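Local coordinates for protein Cg3027-pa (Drosophila melanogaster, PDB 2VHH) that probably catalyses hydrolysis of N-carbamoyl-beta-alanine to beta-alanine, ammonium and carbon dioxide, the last step of pyrimidine breakdown, at residues 164-169 / 231-236; 178-183 / 206-211. All coordinates share one frame; numbering follows the deposited sequence.

Interaction 1 of 2, residues 164-169 / 231-236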
ATOM      1  N   ILE C 164     -29.676 -15.071  29.593  1.00 25.43           N
ATOM      2  CA  ILE C 164     -29.418 -13.893  28.788  1.00 25.56           C
ATOM      3  C   ILE C 164     -30.679 -13.044  28.762  1.00 25.93           C
ATOM      4  O   ILE C 164     -31.756 -13.540  28.441  1.00 25.90           O
ATOM      5  CB  ILE C 164     -28.963 -14.268  27.363  1.00 25.32           C
ATOM      6  CG1 ILE C 164     -27.627 -15.004  27.427  1.00 25.30           C
ATOM      7  CG2 ILE C 164     -28.792 -13.022  26.497  1.00 25.05           C
ATOM      8  CD1 ILE C 164     -27.256 -15.755  26.174  1.00 24.61           C
ATOM      9  N   HIS C 165     -30.553 -11.772  29.126  1.00 26.35           N
ATOM     10  CA  HIS C 165     -31.704 -10.879  29.057  1.00 27.03           C
ATOM     11  C   HIS C 165     -31.377  -9.519  28.454  1.00 27.59           C
ATOM     12  O   HIS C 165     -30.244  -9.046  28.534  1.00 27.58           O
ATOM     13  CB  HIS C 165     -32.384 -10.739  30.419  1.00 26.96           C
ATOM     14  CG  HIS C 165     -31.573 -10.006  31.442  1.00 26.67           C
ATOM     15  ND1 HIS C 165     -32.039  -8.880  32.087  1.00 26.18           N
ATOM     16  CD2 HIS C 165     -30.346 -10.251  31.954  1.00 26.21           C
ATOM     17  CE1 HIS C 165     -31.128  -8.459  32.942  1.00 26.40           C
ATOM     18  NE2 HIS C 165     -30.091  -9.274  32.882  1.00 26.20           N
ATOM     19  N   SER C 166     -32.384  -8.913  27.839  1.00 28.27           N
ATOM     20  CA  SER C 166     -32.220  -7.655  27.134  1.00 29.04           C
ATOM     21  C   SER C 166     -33.008  -6.545  27.846  1.00 29.44           C
ATOM     22  O   SER C 166     -34.219  -6.665  28.045  1.00 29.43           O
ATOM     23  CB  SER C 166     -32.675  -7.824  25.680  1.00 28.98           C
ATOM     24  OG  SER C 166     -32.530  -6.630  24.923  1.00 30.01           O
ATOM     25  N   ILE C 167     -32.303  -5.482  28.235  1.00 29.97           N
ATOM     26  CA  ILE C 167     -32.884  -4.368  28.988  1.00 30.52           C
ATOM     27  C   ILE C 167     -32.389  -3.009  28.497  1.00 30.84           C
ATOM     28  O   ILE C 167     -31.360  -2.919  27.829  1.00 31.10           O
ATOM     29  CB  ILE C 167     -32.527  -4.435  30.510  1.00 30.62           C
ATOM     30  CG1 ILE C 167     -31.009  -4.485  30.711  1.00 30.41           C
ATOM     31  CG2 ILE C 167     -33.231  -5.594  31.208  1.00 30.79           C
ATOM     32  CD1 ILE C 167     -30.526  -3.581  31.815  1.00 30.12           C
ATOM     33  N   LEU C 168     -33.128  -1.956  28.847  1.00 31.20           N
ATOM     34  CA  LEU C 168     -32.624  -0.586  28.781  1.00 31.61           C
ATOM     35  C   LEU C 168     -31.603  -0.374  29.877  1.00 31.76           C
ATOM     36  O   LEU C 168     -31.927  -0.474  31.060  1.00 31.88           O
ATOM     37  CB  LEU C 168     -33.745   0.433  29.001  1.00 31.71           C
ATOM     38  CG  LEU C 168     -34.303   1.289  27.863  1.00 32.57           C
ATOM     39  CD1 LEU C 168     -34.631   2.646  28.459  1.00 32.48           C
ATOM     40  CD2 LEU C 168     -33.348   1.436  26.669  1.00 32.07           C
ATOM     41  N   GLU C 169     -30.375  -0.073  29.498  1.00 32.01           N
ATOM     42  CA  GLU C 169     -29.347   0.186  30.491  1.00 32.52           C
ATOM     43  C   GLU C 169     -29.190   1.677  30.720  1.00 32.88           C
ATOM     44  O   GLU C 169     -29.287   2.469  29.785  1.00 32.87           O
ATOM     45  CB  GLU C 169     -28.019  -0.415  30.051  1.00 32.40           C
ATOM     46  CG  GLU C 169     -26.905  -0.265  31.049  1.00 32.40           C
ATOM     47  CD  GLU C 169     -25.556  -0.569  30.443  1.00 33.27           C
ATOM     48  OE1 GLU C 169     -25.515  -0.932  29.241  1.00 33.91           O
ATOM     49  OE2 GLU C 169     -24.540  -0.446  31.166  1.00 32.76           O
ATOM     50  N   VAL C 231     -24.941 -12.384  21.294  1.00 25.27           N
ATOM     51  CA  VAL C 231     -26.237 -11.745  21.198  1.00 25.18           C
ATOM     52  C   VAL C 231     -26.190 -10.680  20.115  1.00 25.59           C
ATOM     53  O   VAL C 231     -25.446  -9.704  20.212  1.00 25.57           O
ATOM     54  CB  VAL C 231     -26.694 -11.095  22.537  1.00 24.76           C
ATOM     55  CG1 VAL C 231     -28.186 -10.829  22.504  1.00 24.41           C
ATOM     56  CG2 VAL C 231     -26.376 -11.966  23.712  1.00 24.68           C
ATOM     57  N   ASN C 232     -26.983 -10.899  19.074  1.00 25.94           N
ATOM     58  CA  ASN C 232     -27.222  -9.919  18.025  1.00 26.32           C
ATOM     59  C   ASN C 232     -28.545  -9.251  18.381  1.00 26.69           C
ATOM     60  O   ASN C 232     -29.589  -9.896  18.377  1.00 26.73           O
ATOM     61  CB  ASN C 232     -27.314 -10.634  16.665  1.00 26.25           C
ATOM     62  CG  ASN C 232     -27.452  -9.676  15.477  1.00 26.75           C
ATOM     63  OD1 ASN C 232     -27.681  -8.475  15.636  1.00 26.64           O
ATOM     64  ND2 ASN C 232     -27.309 -10.219  14.267  1.00 26.79           N
ATOM     65  N   ILE C 233     -28.511  -7.966  18.705  1.00 27.15           N
ATOM     66  CA  ILE C 233     -29.712  -7.316  19.215  1.00 27.63           C
ATOM     67  C   ILE C 233     -30.581  -6.665  18.131  1.00 28.23           C
ATOM     68  O   ILE C 233     -30.140  -5.770  17.418  1.00 28.37           O
ATOM     69  CB  ILE C 233     -29.419  -6.319  20.363  1.00 27.38           C
ATOM     70  CG1 ILE C 233     -28.405  -6.905  21.354  1.00 27.32           C
ATOM     71  CG2 ILE C 233     -30.704  -6.000  21.096  1.00 27.82           C
ATOM     72  CD1 ILE C 233     -27.934  -5.936  22.420  1.00 27.08           C
ATOM     73  N   CYS C 234     -31.815  -7.171  18.020  1.00 29.16           N
ATOM     74  CA  CYS C 234     -32.930  -6.574  17.257  1.00 29.09           C
ATOM     75  C   CYS C 234     -32.577  -6.196  15.821  1.00 28.68           C
ATOM     76  O   CYS C 234     -32.361  -7.072  14.996  1.00 28.89           O
ATOM     77  CB  CYS C 234     -33.536  -5.393  18.043  1.00 29.49           C
ATOM     78  SG  CYS C 234     -34.960  -4.488  17.308  1.00 30.23           S
ATOM     79  N   TYR C 235     -32.498  -4.899  15.543  1.00 27.96           N
ATOM     80  CA  TYR C 235     -32.237  -4.373  14.209  1.00 27.52           C
ATOM     81  C   TYR C 235     -30.923  -4.871  13.586  1.00 27.22           C
ATOM     82  O   TYR C 235     -30.761  -4.824  12.371  1.00 27.30           O
ATOM     83  CB  TYR C 235     -32.258  -2.853  14.289  1.00 27.67           C
ATOM     84  CG  TYR C 235     -32.158  -2.070  13.000  1.00 27.37           C
ATOM     85  CD1 TYR C 235     -33.207  -2.051  12.086  1.00 27.74           C
ATOM     86  CD2 TYR C 235     -31.038  -1.284  12.733  1.00 27.03           C
ATOM     87  CE1 TYR C 235     -33.124  -1.293  10.918  1.00 27.78           C
ATOM     88  CE2 TYR C 235     -30.946  -0.529  11.575  1.00 27.27           C
ATOM     89  CZ  TYR C 235     -31.994  -0.536  10.674  1.00 27.33           C
ATOM     90  OH  TYR C 235     -31.907   0.204   9.529  1.00 27.24           O
ATOM     91  N   GLY C 236     -30.002  -5.366  14.411  1.00 26.67           N
ATOM     92  CA  GLY C 236     -28.755  -5.957  13.918  1.00 26.35           C
ATOM     93  C   GLY C 236     -29.009  -7.196  13.066  1.00 26.18           C
ATOM     94  O   GLY C 236     -28.129  -7.659  12.320  1.00 26.07           O
TER
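The two stacked sheets of a carbon-nitrogen hydrolase meet where Ile-164, on strand 162-171 of one sheet, packs against Val-231, the last residue of strand 227-231 in the other. Between these two residues the contact is apolar: CG2 of Ile-164 lies 3.8 Å from CG2 of Val-231, and the isoleucine and valine run alongside each other, pointing opposite ways. The branches reach the interface by different torsions. CG2 of Ile-164 stands opposite its backbone N, whereas in Val-231 it is CG1 that is anti to the backbone N (chi1 -163°), which places CG2 anti to the carbonyl carbon. Phe-255 and Pro-257 of the neighbouring strand 253-258 extend this packing around Ile-164 and Val-231.

Two residues farther along each segment the contact is looser and more polar. OG of Ser-166 sits 4.3 Å from CG2 of Ile-233, a van der Waals approach; the hydroxyl is satisfied instead by a weak hydrogen bond with the backbone N of Ala-121. Beyond Ile-233 the chain turns, and N of Gly-236 bonds O of Ile-233 at 3.0 Å. Cys-234, in this turn, touches Glu-120 and Lys-197, consistent with the Glu-Lys-Cys triad of the nitrilase superfamily. Aliphatic packing between sheets, leading directly into a turn that carries the probable nucleophile, is characteristic of the alpha-beta-beta-alpha sandwich of this family.

Interaction 2 of 2, residues 178-183 / 206-211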
ATOM      1  N   ILE C 178     -28.308   6.345  28.245  1.00 32.40           N
ATOM      2  CA  ILE C 178     -29.209   5.207  28.088  1.00 31.73           C
ATOM      3  C   ILE C 178     -28.752   4.317  26.930  1.00 31.36           C
ATOM      4  O   ILE C 178     -28.387   4.817  25.873  1.00 31.40           O
ATOM      5  CB  ILE C 178     -30.657   5.693  27.881  1.00 31.66           C
ATOM      6  CG1 ILE C 178     -31.184   6.352  29.160  1.00 31.55           C
ATOM      7  CG2 ILE C 178     -31.573   4.555  27.466  1.00 31.52           C
ATOM      8  CD1 ILE C 178     -32.377   7.278  28.914  1.00 31.56           C
ATOM      9  N   TRP C 179     -28.758   3.001  27.148  1.00 30.91           N
ATOM     10  CA  TRP C 179     -28.305   2.019  26.152  1.00 30.44           C
ATOM     11  C   TRP C 179     -29.268   0.859  26.012  1.00 30.11           C
ATOM     12  O   TRP C 179     -29.980   0.536  26.952  1.00 30.31           O
ATOM     13  CB  TRP C 179     -26.931   1.454  26.532  1.00 30.29           C
ATOM     14  CG  TRP C 179     -25.887   2.492  26.630  1.00 30.31           C
ATOM     15  CD1 TRP C 179     -25.558   3.208  27.736  1.00 30.38           C
ATOM     16  CD2 TRP C 179     -25.037   2.959  25.577  1.00 30.69           C
ATOM     17  NE1 TRP C 179     -24.553   4.097  27.443  1.00 30.64           N
ATOM     18  CE2 TRP C 179     -24.213   3.966  26.124  1.00 30.35           C
ATOM     19  CE3 TRP C 179     -24.895   2.628  24.223  1.00 30.76           C
ATOM     20  CZ2 TRP C 179     -23.257   4.650  25.368  1.00 29.99           C
ATOM     21  CZ3 TRP C 179     -23.942   3.314  23.466  1.00 30.50           C
ATOM     22  CH2 TRP C 179     -23.135   4.311  24.046  1.00 30.07           C
ATOM     23  N   ASN C 180     -29.281   0.238  24.839  1.00 29.72           N
ATOM     24  CA  ASN C 180     -29.970  -1.034  24.621  1.00 29.42           C
ATOM     25  C   ASN C 180     -28.959  -2.167  24.758  1.00 28.92           C
ATOM     26  O   ASN C 180     -28.076  -2.320  23.912  1.00 28.81           O
ATOM     27  CB  ASN C 180     -30.579  -1.061  23.227  1.00 29.56           C
ATOM     28  CG  ASN C 180     -31.566  -2.186  23.036  1.00 30.04           C
ATOM     29  OD1 ASN C 180     -31.233  -3.369  23.152  1.00 30.87           O
ATOM     30  ND2 ASN C 180     -32.794  -1.820  22.714  1.00 30.26           N
ATOM     31  N   THR C 181     -29.110  -2.966  25.810  1.00 28.28           N
ATOM     32  CA  THR C 181     -28.052  -3.870  26.262  1.00 27.70           C
ATOM     33  C   THR C 181     -28.526  -5.295  26.535  1.00 27.40           C
ATOM     34  O   THR C 181     -29.598  -5.508  27.101  1.00 27.47           O
ATOM     35  CB  THR C 181     -27.426  -3.330  27.557  1.00 27.65           C
ATOM     36  OG1 THR C 181     -26.984  -1.987  27.349  1.00 27.64           O
ATOM     37  CG2 THR C 181     -26.254  -4.186  28.013  1.00 27.75           C
ATOM     38  N   ALA C 182     -27.711  -6.268  26.143  1.00 26.90           N
ATOM     39  CA  ALA C 182     -27.908  -7.657  26.550  1.00 26.64           C
ATOM     40  C   ALA C 182     -26.976  -7.993  27.710  1.00 26.51           C
ATOM     41  O   ALA C 182     -25.793  -7.658  27.676  1.00 26.63           O
ATOM     42  CB  ALA C 182     -27.661  -8.593  25.391  1.00 26.50           C
ATOM     43  N   VAL C 183     -27.513  -8.639  28.740  1.00 26.33           N
ATOM     44  CA  VAL C 183     -26.723  -9.004  29.908  1.00 26.23           C
ATOM     45  C   VAL C 183     -26.667 -10.520  30.021  1.00 26.52           C
ATOM     46  O   VAL C 183     -27.701 -11.189  29.975  1.00 26.70           O
ATOM     47  CB  VAL C 183     -27.298  -8.389  31.211  1.00 26.03           C
ATOM     48  CG1 VAL C 183     -26.591  -8.951  32.423  1.00 25.93           C
ATOM     49  CG2 VAL C 183     -27.195  -6.868  31.198  1.00 25.18           C
ATOM     50  N   PHE C 206     -40.228   2.750  15.187  1.00 39.94           N
ATOM     51  CA  PHE C 206     -39.024   2.324  15.884  1.00 40.26           C
ATOM     52  C   PHE C 206     -38.028   3.475  15.983  1.00 40.38           C
ATOM     53  O   PHE C 206     -36.967   3.474  15.352  1.00 40.56           O
ATOM     54  CB  PHE C 206     -38.442   1.085  15.204  1.00 40.14           C
ATOM     55  CG  PHE C 206     -39.356  -0.098  15.269  1.00 40.73           C
ATOM     56  CD1 PHE C 206     -40.547  -0.118  14.542  1.00 41.27           C
ATOM     57  CD2 PHE C 206     -39.054  -1.177  16.082  1.00 40.81           C
ATOM     58  CE1 PHE C 206     -41.407  -1.197  14.616  1.00 41.01           C
ATOM     59  CE2 PHE C 206     -39.907  -2.251  16.158  1.00 40.62           C
ATOM     60  CZ  PHE C 206     -41.087  -2.264  15.422  1.00 40.76           C
ATOM     61  N   ASN C 207     -38.401   4.465  16.788  1.00 40.39           N
ATOM     62  CA  ASN C 207     -37.577   5.642  17.013  1.00 40.32           C
ATOM     63  C   ASN C 207     -36.592   5.373  18.139  1.00 40.43           C
ATOM     64  O   ASN C 207     -36.598   6.049  19.175  1.00 40.45           O
ATOM     65  CB  ASN C 207     -38.454   6.844  17.336  1.00 40.11           C
ATOM     66  CG  ASN C 207     -39.614   6.988  16.382  1.00 39.54           C
ATOM     67  OD1 ASN C 207     -39.445   7.384  15.232  1.00 38.73           O
ATOM     68  ND2 ASN C 207     -40.807   6.673  16.862  1.00 40.18           N
ATOM     69  N   GLU C 208     -35.753   4.363  17.928  1.00 40.26           N
ATOM     70  CA  GLU C 208     -34.789   3.939  18.923  1.00 40.16           C
ATOM     71  C   GLU C 208     -33.612   4.895  18.976  1.00 39.87           C
ATOM     72  O   GLU C 208     -32.984   5.058  20.029  1.00 39.99           O
ATOM     73  CB  GLU C 208     -34.300   2.535  18.606  1.00 40.17           C
ATOM     74  CG  GLU C 208     -35.363   1.468  18.734  1.00 40.87           C
ATOM     75  CD  GLU C 208     -34.778   0.079  18.829  1.00 42.15           C
ATOM     76  OE1 GLU C 208     -35.414  -0.870  18.323  1.00 43.44           O
ATOM     77  OE2 GLU C 208     -33.673  -0.072  19.400  1.00 42.12           O
ATOM     78  N   SER C 209     -33.312   5.526  17.842  1.00 39.34           N
ATOM     79  CA  SER C 209     -32.192   6.458  17.762  1.00 38.89           C
ATOM     80  C   SER C 209     -32.446   7.653  18.650  1.00 38.51           C
ATOM     81  O   SER C 209     -31.513   8.336  19.063  1.00 38.69           O
ATOM     82  CB  SER C 209     -31.915   6.890  16.318  1.00 38.83           C
ATOM     83  OG  SER C 209     -33.027   7.552  15.761  1.00 38.70           O
ATOM     84  N   THR C 210     -33.722   7.881  18.947  1.00 38.01           N
ATOM     85  CA  THR C 210     -34.151   8.942  19.840  1.00 37.50           C
ATOM     86  C   THR C 210     -33.656   8.668  21.259  1.00 37.09           C
ATOM     87  O   THR C 210     -33.295   9.600  21.980  1.00 37.17           O
ATOM     88  CB  THR C 210     -35.687   9.086  19.821  1.00 37.54           C
ATOM     89  OG1 THR C 210     -36.151   9.061  18.463  1.00 37.74           O
ATOM     90  CG2 THR C 210     -36.138  10.374  20.488  1.00 37.10           C
ATOM     91  N   TYR C 211     -33.593   7.393  21.637  1.00 36.47           N
ATOM     92  CA  TYR C 211     -33.292   7.023  23.015  1.00 36.09           C
ATOM     93  C   TYR C 211     -31.826   6.678  23.304  1.00 36.09           C
ATOM     94  O   TYR C 211     -31.317   7.027  24.375  1.00 36.04           O
ATOM     95  CB  TYR C 211     -34.224   5.908  23.473  1.00 35.63           C
ATOM     96  CG  TYR C 211     -35.677   6.318  23.522  1.00 35.24           C
ATOM     97  CD1 TYR C 211     -36.450   6.363  22.359  1.00 34.61           C
ATOM     98  CD2 TYR C 211     -36.289   6.641  24.734  1.00 34.76           C
ATOM     99  CE1 TYR C 211     -37.782   6.728  22.399  1.00 33.91           C
ATOM    100  CE2 TYR C 211     -37.629   7.002  24.780  1.00 34.34           C
ATOM    101  CZ  TYR C 211     -38.364   7.043  23.608  1.00 34.11           C
ATOM    102  OH  TYR C 211     -39.687   7.406  23.646  1.00 34.53           O
TER
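Ile-178 and Asn-180, two residues apart on strand 177-185, meet segment 206-211 by two different kinds of contact, and no hydrogen bond crosses directly between the segments. The first kind is van der Waals packing against the backbone. CB of Ile-178 lies 3.8 Å from the carbonyl O of Tyr-211, and CG2 of the same isoleucine is 4.0 Å from that oxygen. The phenol of Tyr-211 is directed elsewhere: Phe-128 meets its ring edge-to-face, Lys-133 makes a cation-pi contact with it, and its hydroxyl bonds O of Glu-132. O of Asn-207 also lies at the edge of this ring, in its plane.

The second kind is polar. ND2 of Asn-180 and OE2 of Glu-208 approach to 3.8 Å, too far for a hydrogen bond, with the amide and carboxylate planes only 18° apart. Asn-180 carries CG opposite its backbone N (chi1 -167°), while the chain of Glu-208 runs extended beyond CG, which brings the two ends together from their separate backbones. The hydroxyl of Tyr-212 bridges them, hydrogen-bonded to both ND2 of Asn-180 and OE2 of Glu-208. The same carboxylate oxygen also forms a salt bridge with NZ of Lys-197.

A backbone bond shapes the turn itself: N of Tyr-211 bonds O of Glu-208 at 2.9 Å. OG of Ser-209 hydrogen-bonds OG of Ser-209 of a neighbouring subunit.

The chemistry therefore implies an indirect polar junction: the amide and carboxylate are joined through one shared phenol, and the second bond to Lys-197 would restrict the carboxylate's movement beside a lysine that fits the family's catalytic position.

In the fold
Interactions 1 and 2 lie side by side, their centres about 9 Å apart, on adjacent antiparallel strands of the seven-stranded sheet, 162-171 and 177-185. Both segments of interaction 2 fall between the two segments of interaction 1 in the sequence. The strands are tied by the backbone bond from N of Glu-169 to O of Trp-179 and by a probable hydrogen bond between OE1 of Glu-169 and OG1 of Thr-181. Ile-233 of segment 231-236 also packs on Asn-180 of segment 178-183. Together they show neighbouring strands of one sheet each meeting a separate loop: one holds Cys-234, the other Glu-208, and Lys-197 reaches both residues.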